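Local coordinates for endoglucanase (Humicola insolens, PDB 1DYS), which hydrolyses internal beta-1,4-glucosidic linkages in cellulose as a glycoside hydrolase family 6 endoglucanase, at residues F50-N55 / G82-N87; F57-I62 / N118-K123. All coordinates share one frame; numbering follows the deposited sequence.

Contact 1: residues F50-N55 / G82-N87; sequences FYWISN and GLVLYN
Strand 51-53 pairs in parallel with strand 79-85 as the two strands of a beta-alpha-beta unit in the parallel barrel of this family 6 catalytic domain, and Trp52 packs over Val84 where the strands run into the active-site cleft. Three backbone bonds join them: Tyr51 N to Gly82 O (2.9 Å), Val84 N to Tyr51 O, and Ile53 N to Val84 O. Before the pairing begins, the Phe50 ring lies flat over Gly82, whose CA sits 3.4 Å from the ring centroid. Trp52 CG stands beside its own backbone N (chi1 -71°), which lays the indole across Val84, CG2 lying 3.6 Å from the centroid of the five-membered ring. The outer edge of the indole then points at the face of Tyr86 in an offset edge-to-face pair, planes at 84°, while NE1 is held by Val309 O. Trp52 and Ser54 probably bind substrate, and Tyr86 OH hydrogen-bonds Asp92, one of two probable catalytic aspartates, with Asp139. A leucine in place of Trp52 would probably leave Val309 O without its indole donor and the Tyr86 face without its edge-on partner. On the sheet face of Tyr51, Leu83 CD2 meets Tyr51 CB at 3.7 Å. Past the strand ends one water donates to both Ser54 O (3.0 Å) and Asn87 OD1 (2.8 Å).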
ATOM      1  N   PHE A  50      13.746  -5.175  13.357  1.00 16.48           N
ATOM      2  CA  PHE A  50      13.525  -3.742  13.199  1.00 13.84           C
ATOM      3  C   PHE A  50      12.053  -3.385  13.002  1.00 14.81           C
ATOM      4  O   PHE A  50      11.211  -4.190  12.593  1.00 15.09           O
ATOM      5  CB  PHE A  50      14.228  -3.330  11.879  1.00 13.55           C
ATOM      6  CG  PHE A  50      15.694  -3.091  12.035  1.00 13.29           C
ATOM      7  CD1 PHE A  50      16.523  -4.033  12.604  1.00 16.48           C
ATOM      8  CD2 PHE A  50      16.245  -1.886  11.622  1.00 15.87           C
ATOM      9  CE1 PHE A  50      17.865  -3.789  12.752  1.00 15.15           C
ATOM     10  CE2 PHE A  50      17.598  -1.612  11.790  1.00 16.11           C
ATOM     11  CZ  PHE A  50      18.435  -2.583  12.354  1.00 15.82           C
ATOM     12  N   TYR A  51      11.774  -2.121  13.336  1.00 11.65           N
ATOM     13  CA  TYR A  51      10.462  -1.489  13.088  1.00 12.70           C
ATOM     14  C   TYR A  51      10.531  -0.702  11.785  1.00 11.84           C
ATOM     15  O   TYR A  51      11.427   0.157  11.622  1.00 15.79           O
ATOM     16  CB  TYR A  51      10.216  -0.491  14.233  1.00 13.11           C
ATOM     17  CG  TYR A  51       9.894  -1.078  15.597  1.00 13.50           C
ATOM     18  CD1 TYR A  51      10.945  -1.589  16.358  1.00 13.00           C
ATOM     19  CD2 TYR A  51       8.632  -1.090  16.144  1.00 15.21           C
ATOM     20  CE1 TYR A  51      10.752  -2.122  17.612  1.00 15.73           C
ATOM     21  CE2 TYR A  51       8.414  -1.618  17.414  1.00 16.71           C
ATOM     22  CZ  TYR A  51       9.475  -2.140  18.130  1.00 19.01           C
ATOM     23  OH  TYR A  51       9.231  -2.669  19.380  1.00 16.58           O
ATOM     24  N   TRP A  52       9.609  -0.943  10.857  1.00 13.83           N
ATOM     25  CA  TRP A  52       9.580  -0.258   9.596  1.00 12.86           C
ATOM     26  C   TRP A  52       8.709   1.000   9.624  1.00 13.06           C
ATOM     27  O   TRP A  52       7.511   0.938   9.862  1.00 15.63           O
ATOM     28  CB  TRP A  52       9.060  -1.176   8.492  1.00 13.88           C
ATOM     29  CG  TRP A  52      10.055  -2.252   8.125  1.00 11.93           C
ATOM     30  CD1 TRP A  52      10.505  -3.278   8.909  1.00 14.24           C
ATOM     31  CD2 TRP A  52      10.755  -2.367   6.867  1.00 12.10           C
ATOM     32  NE1 TRP A  52      11.379  -4.072   8.218  1.00 10.67           N
ATOM     33  CE2 TRP A  52      11.551  -3.514   6.962  1.00 12.07           C
ATOM     34  CE3 TRP A  52      10.745  -1.615   5.686  1.00 12.55           C
ATOM     35  CZ2 TRP A  52      12.353  -3.939   5.887  1.00 12.99           C
ATOM     36  CZ3 TRP A  52      11.544  -2.035   4.630  1.00 13.86           C
ATOM     37  CH2 TRP A  52      12.332  -3.203   4.739  1.00 13.59           C
ATOM     38  N   ILE A  53       9.418   2.107   9.354  1.00 11.99           N
ATOM     39  CA  ILE A  53       8.715   3.416   9.392  1.00 13.95           C
ATOM     40  C   ILE A  53       8.469   3.822   7.948  1.00 15.56           C
ATOM     41  O   ILE A  53       9.177   4.691   7.382  1.00 13.88           O
ATOM     42  CB  ILE A  53       9.528   4.460  10.157  1.00 11.83           C
ATOM     43  CG1 ILE A  53      10.019   4.015  11.535  1.00 13.23           C
ATOM     44  CG2 ILE A  53       8.595   5.689  10.368  1.00 15.04           C
ATOM     45  CD1 ILE A  53       9.069   3.282  12.438  1.00 14.75           C
ATOM     46  N   SER A  54       7.589   3.063   7.313  1.00 15.20           N
ATOM     47  CA  SER A  54       7.421   3.069   5.855  1.00 10.25           C
ATOM     48  C   SER A  54       6.570   4.190   5.303  1.00 14.35           C
ATOM     49  O   SER A  54       6.323   4.222   4.099  1.00 15.04           O
ATOM     50  CB  SER A  54       6.905   1.701   5.395  1.00 13.89           C
ATOM     51  OG  SER A  54       7.755   0.649   5.899  1.00 17.22           O
ATOM     52  N   ASN A  55       6.055   5.056   6.146  1.00 15.12           N
ATOM     53  CA  ASN A  55       5.268   6.210   5.714  1.00 14.74           C
ATOM     54  C   ASN A  55       5.041   7.124   6.918  1.00 15.53           C
ATOM     55  O   ASN A  55       5.451   6.831   8.049  1.00 15.28           O
ATOM     56  CB  ASN A  55       3.958   5.822   5.050  1.00 14.25           C
ATOM     57  CG  ASN A  55       3.176   4.904   5.952  1.00 15.84           C
ATOM     58  OD1 ASN A  55       2.794   5.236   7.070  1.00 15.76           O
ATOM     59  ND2 ASN A  55       3.007   3.670   5.462  1.00 20.84           N
ATOM     60  N   GLY A  82      16.088  -1.100  16.383  1.00 13.32           N
ATOM     61  CA  GLY A  82      16.346  -0.998  14.935  1.00 14.02           C
ATOM     62  C   GLY A  82      15.119  -0.308  14.316  1.00 12.83           C
ATOM     63  O   GLY A  82      13.993  -0.754  14.537  1.00 11.47           O
ATOM     64  N   LEU A  83      15.417   0.719  13.498  1.00 11.68           N
ATOM     65  CA  LEU A  83      14.347   1.430  12.772  1.00 12.33           C
ATOM     66  C   LEU A  83      14.711   1.437  11.281  1.00 13.16           C
ATOM     67  O   LEU A  83      15.882   1.648  10.962  1.00 13.82           O
ATOM     68  CB  LEU A  83      14.191   2.892  13.207  1.00 11.71           C
ATOM     69  CG  LEU A  83      13.775   3.082  14.673  1.00 14.81           C
ATOM     70  CD1 LEU A  83      13.743   4.595  14.964  1.00 14.82           C
ATOM     71  CD2 LEU A  83      12.447   2.427  14.946  1.00 13.22           C
ATOM     72  N   VAL A  84      13.709   1.304  10.414  1.00 11.69           N
ATOM     73  CA  VAL A  84      13.983   1.360   8.964  1.00  9.75           C
ATOM     74  C   VAL A  84      13.387   2.696   8.476  1.00 11.01           C
ATOM     75  O   VAL A  84      12.213   2.913   8.698  1.00 14.07           O
ATOM     76  CB  VAL A  84      13.315   0.213   8.189  1.00 12.58           C
ATOM     77  CG1 VAL A  84      13.839   0.247   6.748  1.00 15.29           C
ATOM     78  CG2 VAL A  84      13.684  -1.144   8.805  1.00 11.72           C
ATOM     79  N   LEU A  85      14.245   3.578   7.985  1.00 12.20           N
ATOM     80  CA  LEU A  85      13.789   4.892   7.487  1.00 11.40           C
ATOM     81  C   LEU A  85      13.584   4.636   6.003  1.00 12.29           C
ATOM     82  O   LEU A  85      14.557   4.415   5.256  1.00 13.55           O
ATOM     83  CB  LEU A  85      14.901   5.907   7.794  1.00 13.55           C
ATOM     84  CG  LEU A  85      14.540   7.366   7.519  1.00 12.40           C
ATOM     85  CD1 LEU A  85      15.297   8.256   8.492  1.00 15.19           C
ATOM     86  CD2 LEU A  85      14.843   7.721   6.076  1.00 17.10           C
ATOM     87  N   TYR A  86      12.308   4.609   5.603  1.00 13.64           N
ATOM     88  CA  TYR A  86      11.976   4.166   4.249  1.00 10.83           C
ATOM     89  C   TYR A  86      10.783   4.915   3.670  1.00 15.34           C
ATOM     90  O   TYR A  86       9.681   4.383   3.709  1.00 14.86           O
ATOM     91  CB  TYR A  86      11.699   2.649   4.297  1.00 12.42           C
ATOM     92  CG  TYR A  86      11.321   1.916   3.059  1.00 12.60           C
ATOM     93  CD1 TYR A  86      12.053   1.995   1.878  1.00  9.94           C
ATOM     94  CD2 TYR A  86      10.187   1.088   3.019  1.00 13.74           C
ATOM     95  CE1 TYR A  86      11.733   1.275   0.727  1.00 12.13           C
ATOM     96  CE2 TYR A  86       9.832   0.387   1.893  1.00 16.78           C
ATOM     97  CZ  TYR A  86      10.601   0.481   0.743  1.00 15.36           C
ATOM     98  OH  TYR A  86      10.221  -0.239  -0.373  1.00 14.76           O
ATOM     99  N   ASN A  87      11.036   6.129   3.193  1.00 15.39           N
ATOM    100  CA  ASN A  87       9.917   6.871   2.545  1.00 10.89           C
ATOM    101  C   ASN A  87      10.427   7.783   1.457  1.00 12.51           C
ATOM    102  O   ASN A  87       9.853   8.872   1.184  1.00 14.17           O
ATOM    103  CB  ASN A  87       9.142   7.608   3.630  1.00 12.53           C
ATOM    104  CG  ASN A  87       7.729   7.973   3.158  1.00 15.12           C
ATOM    105  OD1 ASN A  87       7.207   7.415   2.194  1.00 13.51           O
ATOM    106  ND2 ASN A  87       7.121   8.916   3.854  1.00 14.63           N
TER
HETATM  107  O   HOH W   1       5.084   5.681   1.812  1.00 13.16           O

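Contact 2: residues F57-I62 / N118-K123; sequences FLLRDI and NPFAQK
Leu59 and Ile62, where the chain runs into helix 60-74, face Pro119, Phe120 and Lys123 of helix 108-126, and the joint between them is almost wholly apolar, with no hydrogen bond across it. One piece is a CH-pi contact: Ile62 CD1 stands over the middle of the Phe120 ring, 3.6 Å from its centroid and only 7° off the normal. Phe120 swings its ring anti to the backbone N (chi1 -159°), and Ile62 reaches it end-on, the two side chains meeting at about a right angle.

Aliphatic packing fills in beside it. The two methyls of Leu59 divide their work: CD1 rests against Pro119 CB at 4.1 Å, and CD2 approaches Phe120 CD2 at the same 4.1 Å. Lys123 contributes its hydrocarbon chain, with CD 3.9 Å from Ile62 CB and CE passing 3.7 Å from Leu59 O. A bend at its last torsion (chi4 -64°) turns NZ to a salt bridge with Asp63, one residue farther along helix 60-74, so the lysine joins the two helices by charge as well as by its stem.

Arg60 points the other way. Its NE donates to Phe57 O (2.9 Å), its guanidinium lies over the Phe57 ring, and NH1 forms a salt bridge with Glu115 of the second subunit. On the inner side, Ile62 and Phe120 both reach the sheet: Ile62 touches Ile53 of strand 51-53 and Leu83 of strand 79-85, and Phe120 packs on the same two residues and on Leu85.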
ATOM      1  N   PHE A  57       2.316   8.163   8.438  1.00 15.86           N
ATOM      2  CA  PHE A  57       1.431   7.583   9.444  1.00 11.80           C
ATOM      3  C   PHE A  57       2.244   6.740  10.457  1.00 15.24           C
ATOM      4  O   PHE A  57       1.951   6.772  11.652  1.00 14.57           O
ATOM      5  CB  PHE A  57       0.390   6.716   8.749  1.00 15.25           C
ATOM      6  CG  PHE A  57      -0.566   5.983   9.642  1.00 14.23           C
ATOM      7  CD1 PHE A  57      -1.688   6.623  10.118  1.00 15.89           C
ATOM      8  CD2 PHE A  57      -0.322   4.682  10.044  1.00 15.74           C
ATOM      9  CE1 PHE A  57      -2.586   5.964  10.941  1.00 16.76           C
ATOM     10  CE2 PHE A  57      -1.214   3.994  10.836  1.00 21.90           C
ATOM     11  CZ  PHE A  57      -2.331   4.662  11.316  1.00 19.88           C
ATOM     12  N   LEU A  58       3.149   5.915   9.980  1.00 13.64           N
ATOM     13  CA  LEU A  58       3.955   5.051  10.806  1.00 13.38           C
ATOM     14  C   LEU A  58       5.029   5.778  11.593  1.00 13.46           C
ATOM     15  O   LEU A  58       5.666   5.056  12.388  1.00 14.86           O
ATOM     16  CB  LEU A  58       4.536   3.843  10.075  1.00 18.35           C
ATOM     17  CG  LEU A  58       3.481   2.938   9.443  1.00 16.27           C
ATOM     18  CD1 LEU A  58       4.115   1.919   8.488  1.00 14.80           C
ATOM     19  CD2 LEU A  58       2.707   2.196  10.538  1.00 19.12           C
ATOM     20  N   LEU A  59       5.224   7.086  11.497  1.00 13.01           N
ATOM     21  CA  LEU A  59       6.133   7.733  12.475  1.00 11.72           C
ATOM     22  C   LEU A  59       5.717   7.424  13.902  1.00 14.70           C
ATOM     23  O   LEU A  59       6.601   7.379  14.774  1.00 16.53           O
ATOM     24  CB  LEU A  59       6.080   9.269  12.290  1.00 14.46           C
ATOM     25  CG  LEU A  59       6.788   9.761  11.007  1.00 18.29           C
ATOM     26  CD1 LEU A  59       6.303  11.177  10.702  1.00 18.73           C
ATOM     27  CD2 LEU A  59       8.293   9.750  11.244  1.00 17.83           C
ATOM     28  N   ARG A  60       4.445   7.152  14.179  1.00 15.56           N
ATOM     29  CA  ARG A  60       3.932   6.779  15.493  1.00 16.80           C
ATOM     30  C   ARG A  60       4.572   5.504  15.994  1.00 15.95           C
ATOM     31  O   ARG A  60       4.734   5.349  17.198  1.00 17.25           O
ATOM     32  CB  ARG A  60       2.403   6.632  15.506  1.00 20.89           C
ATOM     33  CG  ARG A  60       1.858   5.419  14.767  1.00 24.06           C
ATOM     34  CD  ARG A  60       0.351   5.518  14.480  1.00 31.87           C
ATOM     35  NE  ARG A  60       0.020   6.726  13.771  1.00 33.83           N
ATOM     36  CZ  ARG A  60      -0.960   7.600  13.667  1.00 35.90           C
ATOM     37  NH1 ARG A  60      -2.099   7.535  14.354  1.00 29.08           N
ATOM     38  NH2 ARG A  60      -0.768   8.621  12.825  1.00 33.10           N
ATOM     39  N   ASP A  61       5.008   4.584  15.088  1.00 19.09           N
ATOM     40  CA  ASP A  61       5.705   3.386  15.526  1.00 15.63           C
ATOM     41  C   ASP A  61       7.060   3.713  16.155  1.00 15.44           C
ATOM     42  O   ASP A  61       7.568   2.885  16.914  1.00 18.75           O
ATOM     43  CB  ASP A  61       5.861   2.351  14.408  1.00 14.39           C
ATOM     44  CG  ASP A  61       4.630   1.462  14.314  1.00 18.12           C
ATOM     45  OD1 ASP A  61       3.741   1.558  15.184  1.00 23.64           O
ATOM     46  OD2 ASP A  61       4.513   0.645  13.357  1.00 18.24           O
ATOM     47  N   ILE A  62       7.658   4.904  15.876  1.00 13.50           N
ATOM     48  CA  ILE A  62       8.901   5.220  16.581  1.00 16.23           C
ATOM     49  C   ILE A  62       8.615   5.427  18.071  1.00 20.75           C
ATOM     50  O   ILE A  62       9.365   4.971  18.956  1.00 16.45           O
ATOM     51  CB  ILE A  62       9.556   6.479  15.982  1.00 18.28           C
ATOM     52  CG1 ILE A  62       9.927   6.237  14.520  1.00 18.12           C
ATOM     53  CG2 ILE A  62      10.844   6.844  16.712  1.00 16.41           C
ATOM     54  CD1 ILE A  62      10.467   7.500  13.855  1.00 19.28           C
ATOM     55  N   ASN A 118      12.256  15.373   9.308  1.00 18.31           N
ATOM     56  CA  ASN A 118      12.322  16.201  10.528  1.00 14.39           C
ATOM     57  C   ASN A 118      11.701  15.575  11.736  1.00 13.82           C
ATOM     58  O   ASN A 118      12.355  15.477  12.797  1.00 18.34           O
ATOM     59  CB  ASN A 118      11.815  17.610  10.233  1.00 14.65           C
ATOM     60  CG  ASN A 118      12.780  18.319   9.309  1.00 15.75           C
ATOM     61  OD1 ASN A 118      13.884  17.945   8.928  1.00 19.36           O
ATOM     62  ND2 ASN A 118      12.308  19.507   8.871  1.00 17.69           N
ATOM     63  N   PRO A 119      10.494  15.087  11.662  1.00 13.44           N
ATOM     64  CA  PRO A 119       9.788  14.471  12.770  1.00 12.82           C
ATOM     65  C   PRO A 119      10.522  13.218  13.231  1.00 19.27           C
ATOM     66  O   PRO A 119      10.564  12.943  14.437  1.00 15.57           O
ATOM     67  CB  PRO A 119       8.322  14.246  12.419  1.00 19.42           C
ATOM     68  CG  PRO A 119       8.251  14.776  11.023  1.00 25.27           C
ATOM     69  CD  PRO A 119       9.579  15.289  10.527  1.00 18.21           C
ATOM     70  N   PHE A 120      11.090  12.477  12.289  1.00 16.00           N
ATOM     71  CA  PHE A 120      11.874  11.299  12.626  1.00 17.20           C
ATOM     72  C   PHE A 120      13.051  11.715  13.519  1.00 15.58           C
ATOM     73  O   PHE A 120      13.221  11.151  14.611  1.00 16.71           O
ATOM     74  CB  PHE A 120      12.396  10.634  11.353  1.00 14.76           C
ATOM     75  CG  PHE A 120      12.794   9.187  11.440  1.00 14.80           C
ATOM     76  CD1 PHE A 120      13.815   8.739  12.270  1.00 13.11           C
ATOM     77  CD2 PHE A 120      12.118   8.309  10.597  1.00 16.69           C
ATOM     78  CE1 PHE A 120      14.150   7.401  12.232  1.00 15.61           C
ATOM     79  CE2 PHE A 120      12.450   6.966  10.545  1.00 14.01           C
ATOM     80  CZ  PHE A 120      13.461   6.533  11.396  1.00 15.53           C
ATOM     81  N   ALA A 121      13.746  12.757  13.065  1.00 14.93           N
ATOM     82  CA  ALA A 121      14.924  13.206  13.825  1.00 15.88           C
ATOM     83  C   ALA A 121      14.552  13.768  15.182  1.00 17.20           C
ATOM     84  O   ALA A 121      15.303  13.539  16.139  1.00 18.44           O
ATOM     85  CB  ALA A 121      15.701  14.201  13.003  1.00 16.02           C
ATOM     86  N   GLN A 122      13.439  14.474  15.257  1.00 19.30           N
ATOM     87  CA  GLN A 122      12.999  15.064  16.524  1.00 15.89           C
ATOM     88  C   GLN A 122      12.796  13.974  17.562  1.00 19.44           C
ATOM     89  O   GLN A 122      13.246  14.099  18.712  1.00 17.37           O
ATOM     90  CB  GLN A 122      11.679  15.828  16.316  1.00 17.87           C
ATOM     91  CG  GLN A 122      11.073  16.388  17.606  1.00 28.60           C
ATOM     92  CD  GLN A 122       9.729  17.042  17.323  1.00 38.44           C
ATOM     93  OE1 GLN A 122       9.300  17.233  16.181  1.00 38.79           O
ATOM     94  NE2 GLN A 122       9.017  17.415  18.382  1.00 33.90           N
ATOM     95  N   LYS A 123      12.077  12.907  17.169  1.00 17.09           N
ATOM     96  CA  LYS A 123      11.805  11.824  18.103  1.00 16.59           C
ATOM     97  C   LYS A 123      13.059  11.101  18.565  1.00 14.92           C
ATOM     98  O   LYS A 123      13.210  10.801  19.750  1.00 16.41           O
ATOM     99  CB  LYS A 123      10.938  10.782  17.339  1.00 16.25           C
ATOM    100  CG  LYS A 123       9.494  11.296  17.252  1.00 17.30           C
ATOM    101  CD  LYS A 123       8.697  10.221  16.492  1.00 20.49           C
ATOM    102  CE  LYS A 123       7.323  10.767  16.081  1.00 18.08           C
ATOM    103  NZ  LYS A 123       6.483  11.093  17.248  1.00 22.16           N
TER

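Overall arrangement
The two contacts are adjoining layers of one part of the barrel, their centres 9 Å apart: contact 1 is strand on strand in the parallel sheet, contact 2 is helix on helix outside it. Along the chain their segments alternate, 50-55, 57-62, 82-87, 118-123, so strand 51-53 leads into helix 60-74, which returns to strand 79-85, with helix 108-126 following. The layers meet directly, Ile53 CD1 lying 3.7 Å from Ile62 CG1 and Leu85 CG 3.7 Å from Phe120 CE2. On one side of the sheet Trp52 and Tyr86 probably line the substrate cleft; on the other Ile53, Leu83 and Leu85 face the helices, so the same two strands probably serve both the substrate site and the helical shell.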